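Local coordinates for lantibiotic dehydratase (Microbispora corallina, PDB 5EHK), which probably dehydrates serine and threonine residues of the NAI-107 lantibiotic precursor peptide, using glutamyl-tRNA to activate their hydroxyl groups, at residues M674-G679 / P690-D695; R725-V730 / L759-V764. One frame throughout, in Å; residues are numbered along the deposited sequence.

Overall arrangement
Interaction 1 comes first along the chain and closes before interaction 2 opens; their centres lie about 10 Å apart, on the same side of the chain's centre and 32 to 33 Å from it. Interaction 1 pairs the two strands of the hairpin 676-682 and 685-693. Interaction 2 pairs strand 726-730 with strand 760-763. Because strand 685-693 also runs antiparallel beside 760-763, the two contacts form one continuous run of strands, 676-682, 685-693, 760-763 and 726-730, each antiparallel to its neighbour. Trp692 N to Ala761 O, 2.9 Å apart, is a probable hydrogen bond between them. Residues of interaction 1 also touch the second subunit; those of interaction 2 do not.

Interaction 1. Residues M674-G679 / P690-D695; sequences MPFLPG and PLWRMD
Over one face of the Trp692 indole sits CD1 of Phe676, offset toward the rim and 3.3 Å from Trp692 NE1. The two rings are oblique, planes at 40°, the Phe676 centroid 4.6 Å from that of the five-membered ring of Trp692. Phe676 CG lies anti to the backbone N (chi1 172°), which carries the ring alongside the indole, with Phe676 CE1 4.0 Å from Pro690 CB. The indole NE1 hydrogen-bonds to Trp721 O at the end of helix 707-721. Met674 O lies at the edge of the Arg693 guanidinium, near its plane. Arg693 grips Asp695 side-on in a salt bridge within its own segment, NE to OD1 2.9 Å near the guanidinium plane, NH2 to OD2 tilted from it. This is an antiparallel beta hairpin, with Phe676 and Trp692 a non-hydrogen-bonded pair and Leu677 and Leu691 the hydrogen-bonded pair next to it. Leu677 N gives to Leu691 O at 2.8 Å, and Leu691 N returns a more bent bond (130°) to Leu677 O. Beyond them, Arg693 N donates to Pro675 O at 2.8 Å. On the sheet face away from the aromatics, Leu677 CB lies 3.8 Å from Leu691 CB. Ala467 of the second subunit packs on Met674 and Pro675.

Interaction 2. Residues R725-V730 / L759-V764; sequences RRVLAV and LIAQQV
Gln762 runs alongside Leu728 and then passes obliquely by Val730, on one face of the antiparallel pair formed by strands 726-730 and 760-763. Its CB lies 3.9 Å from Leu728 CB. Its CG packs on Pro690 O, in the next strand. Extended beyond CG (chi2 177°), the chain carries the amide alongside the methyls of Leu728 and Val730, which both lie on one flank of it: CD stands 4.0 Å from Val730 CG2, OE1 is 3.7 Å from Leu728 CD2, and NE2 is also near Val730 CG2. Further along the same face, Ile760 lays CG1 3.8 Å from Val730 CB. The opposite face holds Ala729 and Ala761, a non-hydrogen-bonded pair. Leu759, its CG anti to the backbone N (chi1 -175°), brings CD1 to Ala729 CB at 3.9 Å and beside Val730 O. Leu728 and Gln762 exchange two nearly straight backbone bonds: Leu728 N to Gln762 O at 2.7 Å (175°) and Gln762 N to Leu728 O. The bonds between Val730 and Ile760 are longer, with Val730 N 3.1 Å from Ile760 O. Strand 735-739 continues the pairing beyond 726-730, and strand 685-693 beyond 760-763. Backbone hydrogen bonds therefore set the register of the two strands, while the side chains, even the Gln762 amide, meet across it through van der Waals contacts and add largely apolar packing.

Interaction 1. Residues M674-G679 / P690-D695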
loop_
_atom_site.group_PDB
_atom_site.type_symbol
_atom_site.label_atom_id
_atom_site.label_comp_id
_atom_site.label_asym_id
_atom_site.label_seq_id
_atom_site.Cartn_x
_atom_site.Cartn_y
_atom_site.Cartn_z
ATOM N N MET A 674 -10.236 12.439 19.222
ATOM C CA MET A 674 -10.600 13.479 20.165
ATOM C C MET A 674 -11.176 12.838 21.428
ATOM O O MET A 674 -11.792 11.775 21.348
ATOM C CB MET A 674 -11.603 14.439 19.534
ATOM C CG MET A 674 -11.093 15.216 18.313
ATOM S SD MET A 674 -9.928 16.510 18.781
ATOM C CE MET A 674 -10.859 17.196 20.132
ATOM N N PRO A 675 -10.908 13.434 22.606
ATOM C CA PRO A 675 -11.406 12.892 23.880
ATOM C C PRO A 675 -12.916 13.006 23.962
ATOM O O PRO A 675 -13.574 12.164 24.579
ATOM C CB PRO A 675 -10.761 13.797 24.938
ATOM C CG PRO A 675 -10.421 15.057 24.214
ATOM C CD PRO A 675 -10.098 14.650 22.797
ATOM N N PHE A 676 -13.464 14.049 23.344
ATOM C CA PHE A 676 -14.906 14.166 23.253
ATOM C C PHE A 676 -15.312 14.540 21.864
ATOM O O PHE A 676 -14.733 15.445 21.273
ATOM C CB PHE A 676 -15.486 15.187 24.243
ATOM C CG PHE A 676 -16.953 15.462 24.030
ATOM C CD1 PHE A 676 -17.914 14.531 24.434
ATOM C CD2 PHE A 676 -17.373 16.634 23.411
ATOM C CE1 PHE A 676 -19.269 14.765 24.221
ATOM C CE2 PHE A 676 -18.718 16.881 23.207
ATOM C CZ PHE A 676 -19.669 15.945 23.604
ATOM N N LEU A 677 -16.319 13.824 21.363
ATOM C CA LEU A 677 -17.007 14.128 20.108
ATOM C C LEU A 677 -18.494 14.403 20.341
ATOM O O LEU A 677 -19.206 13.581 20.935
ATOM C CB LEU A 677 -16.845 12.979 19.115
ATOM C CG LEU A 677 -15.482 12.863 18.450
ATOM C CD1 LEU A 677 -15.435 11.542 17.775
ATOM C CD2 LEU A 677 -15.241 14.013 17.446
ATOM N N PRO A 678 -18.967 15.566 19.879
ATOM C CA PRO A 678 -20.361 15.995 20.052
ATOM C C PRO A 678 -21.306 15.063 19.314
ATOM O O PRO A 678 -20.898 14.545 18.274
ATOM C CB PRO A 678 -20.389 17.362 19.363
ATOM C CG PRO A 678 -19.303 17.290 18.352
ATOM C CD PRO A 678 -18.223 16.446 18.966
ATOM N N GLY A 679 -22.508 14.830 19.851
ATOM C CA GLY A 679 -23.571 14.180 19.100
ATOM C C GLY A 679 -23.913 15.035 17.885
ATOM O O GLY A 679 -23.780 16.252 17.931
ATOM N N PRO A 690 -23.324 11.454 21.345
ATOM C CA PRO A 690 -22.115 12.093 21.871
ATOM C C PRO A 690 -21.174 11.055 22.461
ATOM O O PRO A 690 -21.610 9.971 22.847
ATOM C CB PRO A 690 -22.651 13.049 22.953
ATOM C CG PRO A 690 -24.077 13.253 22.599
ATOM C CD PRO A 690 -24.527 11.925 22.049
ATOM N N LEU A 691 -19.896 11.412 22.533
ATOM C CA LEU A 691 -18.815 10.443 22.650
ATOM C C LEU A 691 -17.628 10.832 23.545
ATOM O O LEU A 691 -16.956 11.827 23.291
ATOM C CB LEU A 691 -18.286 10.250 21.253
ATOM C CG LEU A 691 -18.377 8.826 20.801
ATOM C CD1 LEU A 691 -18.076 8.819 19.304
ATOM C CD2 LEU A 691 -17.355 8.063 21.631
ATOM N N TRP A 692 -17.337 10.023 24.557
ATOM C CA TRP A 692 -16.186 10.287 25.434
ATOM C C TRP A 692 -15.157 9.158 25.401
ATOM O O TRP A 692 -15.482 8.018 25.734
ATOM C CB TRP A 692 -16.643 10.482 26.892
ATOM C CG TRP A 692 -17.301 11.789 27.152
ATOM C CD1 TRP A 692 -16.689 12.948 27.497
ATOM C CD2 TRP A 692 -18.703 12.074 27.092
ATOM N NE1 TRP A 692 -17.616 13.946 27.648
ATOM C CE2 TRP A 692 -18.863 13.435 27.403
ATOM C CE3 TRP A 692 -19.835 11.312 26.799
ATOM C CZ2 TRP A 692 -20.110 14.053 27.434
ATOM C CZ3 TRP A 692 -21.062 11.922 26.821
ATOM C CH2 TRP A 692 -21.193 13.285 27.138
ATOM N N ARG A 693 -13.917 9.453 25.027
ATOM C CA ARG A 693 -12.883 8.422 25.123
ATOM C C ARG A 693 -12.526 8.260 26.579
ATOM O O ARG A 693 -12.786 9.151 27.369
ATOM C CB ARG A 693 -11.633 8.770 24.330
ATOM C CG ARG A 693 -11.854 9.044 22.851
ATOM C CD ARG A 693 -10.510 9.152 22.121
ATOM N NE ARG A 693 -9.660 7.994 22.368
ATOM C CZ ARG A 693 -9.206 7.210 21.404
ATOM N NH1 ARG A 693 -9.496 7.487 20.141
ATOM N NH2 ARG A 693 -8.454 6.170 21.701
ATOM N N MET A 694 -11.962 7.114 26.946
ATOM C CA MET A 694 -11.590 6.878 28.340
ATOM C C MET A 694 -10.107 6.525 28.556
ATOM O O MET A 694 -9.793 5.813 29.512
ATOM C CB MET A 694 -12.461 5.775 28.943
ATOM C CG MET A 694 -13.943 6.008 28.810
ATOM S SD MET A 694 -14.889 4.764 29.717
ATOM C CE MET A 694 -13.906 3.349 29.328
ATOM N N ASP A 695 -9.216 7.007 27.680
ATOM C CA ASP A 695 -7.770 6.723 27.758
ATOM C C ASP A 695 -7.163 7.097 29.133
ATOM O O ASP A 695 -6.496 6.289 29.791
ATOM C CB ASP A 695 -7.012 7.494 26.677
ATOM C CG ASP A 695 -7.638 7.363 25.297
ATOM O OD1 ASP A 695 -8.657 8.038 25.036
ATOM O OD2 ASP A 695 -7.109 6.603 24.464
HETATM O O HOH W 1 -14.456 10.782 21.266
#

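Interaction 2. Residues R725-V730 / L759-V764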
loop_
_atom_site.group_PDB
_atom_site.type_symbol
_atom_site.label_atom_id
_atom_site.label_comp_id
_atom_site.label_asym_id
_atom_site.label_seq_id
_atom_site.Cartn_x
_atom_site.Cartn_y
_atom_site.Cartn_z
ATOM N N ARG A 725 -23.838 11.818 34.569
ATOM C CA ARG A 725 -23.790 10.825 35.627
ATOM C C ARG A 725 -24.110 9.456 35.023
ATOM O O ARG A 725 -23.533 8.436 35.413
ATOM C CB ARG A 725 -24.758 11.223 36.744
ATOM C CG ARG A 725 -24.803 10.322 37.952
ATOM C CD ARG A 725 -25.822 10.867 38.936
ATOM N NE ARG A 725 -27.169 10.870 38.358
ATOM C CZ ARG A 725 -28.018 9.848 38.433
ATOM N NH1 ARG A 725 -27.666 8.750 39.075
ATOM N NH2 ARG A 725 -29.215 9.920 37.872
ATOM N N ARG A 726 -25.010 9.443 34.043
ATOM C CA ARG A 726 -25.339 8.202 33.335
ATOM C C ARG A 726 -24.698 8.150 31.953
ATOM O O ARG A 726 -24.763 9.115 31.163
ATOM C CB ARG A 726 -26.852 7.977 33.238
ATOM C CG ARG A 726 -27.512 7.504 34.533
ATOM C CD ARG A 726 -29.008 7.798 34.528
ATOM N NE ARG A 726 -29.259 9.238 34.513
ATOM C CZ ARG A 726 -30.461 9.800 34.450
ATOM N NH1 ARG A 726 -31.551 9.048 34.358
ATOM N NH2 ARG A 726 -30.565 11.119 34.448
ATOM N N VAL A 727 -24.069 7.013 31.674
ATOM C CA VAL A 727 -23.412 6.807 30.400
ATOM C C VAL A 727 -23.735 5.420 29.879
ATOM O O VAL A 727 -24.079 4.519 30.637
ATOM C CB VAL A 727 -21.879 6.997 30.486
ATOM C CG1 VAL A 727 -21.534 8.448 30.804
ATOM C CG2 VAL A 727 -21.294 6.079 31.520
ATOM N N LEU A 728 -23.659 5.277 28.565
ATOM C CA LEU A 728 -23.659 3.974 27.938
ATOM C C LEU A 728 -22.191 3.648 27.676
ATOM O O LEU A 728 -21.480 4.427 27.017
ATOM C CB LEU A 728 -24.429 4.038 26.624
ATOM C CG LEU A 728 -24.860 2.739 25.936
ATOM C CD1 LEU A 728 -25.750 1.875 26.837
ATOM C CD2 LEU A 728 -25.559 3.051 24.618
ATOM N N ALA A 729 -21.726 2.530 28.232
ATOM C CA ALA A 729 -20.362 2.051 27.990
ATOM C C ALA A 729 -20.374 1.103 26.795
ATOM O O ALA A 729 -20.950 0.013 26.866
ATOM C CB ALA A 729 -19.792 1.364 29.225
ATOM N N VAL A 730 -19.778 1.544 25.692
ATOM C CA VAL A 730 -19.868 0.827 24.421
ATOM C C VAL A 730 -18.556 0.200 23.946
ATOM O O VAL A 730 -17.523 0.865 23.872
ATOM C CB VAL A 730 -20.392 1.759 23.286
ATOM C CG1 VAL A 730 -20.510 0.992 21.967
ATOM C CG2 VAL A 730 -21.740 2.363 23.659
ATOM N N LEU A 759 -12.764 1.009 25.235
ATOM C CA LEU A 759 -14.145 1.306 25.625
ATOM C C LEU A 759 -14.438 2.797 25.528
ATOM O O LEU A 759 -13.548 3.632 25.695
ATOM C CB LEU A 759 -14.404 0.808 27.052
ATOM C CG LEU A 759 -15.768 0.847 27.759
ATOM C CD1 LEU A 759 -16.836 0.107 27.002
ATOM C CD2 LEU A 759 -15.620 0.263 29.165
ATOM N N ILE A 760 -15.686 3.131 25.226
ATOM C CA ILE A 760 -16.091 4.526 25.185
ATOM C C ILE A 760 -17.340 4.764 26.031
ATOM O O ILE A 760 -17.910 3.830 26.600
ATOM C CB ILE A 760 -16.372 4.986 23.758
ATOM C CG1 ILE A 760 -17.517 4.170 23.165
ATOM C CG2 ILE A 760 -15.117 4.896 22.945
ATOM C CD1 ILE A 760 -18.042 4.709 21.863
ATOM N N ALA A 761 -17.735 6.029 26.139
ATOM C CA ALA A 761 -18.934 6.387 26.879
ATOM C C ALA A 761 -19.870 7.197 26.001
ATOM O O ALA A 761 -19.478 8.235 25.460
ATOM C CB ALA A 761 -18.572 7.160 28.110
ATOM N N GLN A 762 -21.110 6.729 25.869
ATOM C CA GLN A 762 -22.113 7.497 25.146
ATOM C C GLN A 762 -23.124 8.146 26.095
ATOM O O GLN A 762 -23.546 7.560 27.112
ATOM C CB GLN A 762 -22.849 6.614 24.147
ATOM C CG GLN A 762 -22.266 6.607 22.743
ATOM C CD GLN A 762 -23.005 5.635 21.817
ATOM O OE1 GLN A 762 -24.195 5.339 22.009
ATOM N NE2 GLN A 762 -22.283 5.102 20.833
ATOM N N GLN A 763 -23.500 9.375 25.758
ATOM C CA GLN A 763 -24.616 10.003 26.417
ATOM C C GLN A 763 -25.878 9.244 26.035
ATOM O O GLN A 763 -26.122 8.995 24.850
ATOM C CB GLN A 763 -24.735 11.473 26.038
ATOM C CG GLN A 763 -25.852 12.178 26.796
ATOM C CD GLN A 763 -25.824 13.689 26.635
ATOM O OE1 GLN A 763 -25.538 14.216 25.548
ATOM N NE2 GLN A 763 -26.146 14.397 27.721
ATOM N N VAL A 764 -26.646 8.858 27.056
ATOM C CA VAL A 764 -27.906 8.142 26.899
ATOM C C VAL A 764 -28.947 8.950 26.120
ATOM O O VAL A 764 -29.092 10.158 26.321
ATOM C CB VAL A 764 -28.475 7.795 28.265
ATOM C CG1 VAL A 764 -29.777 7.032 28.133
ATOM C CG2 VAL A 764 -27.463 6.997 29.050
#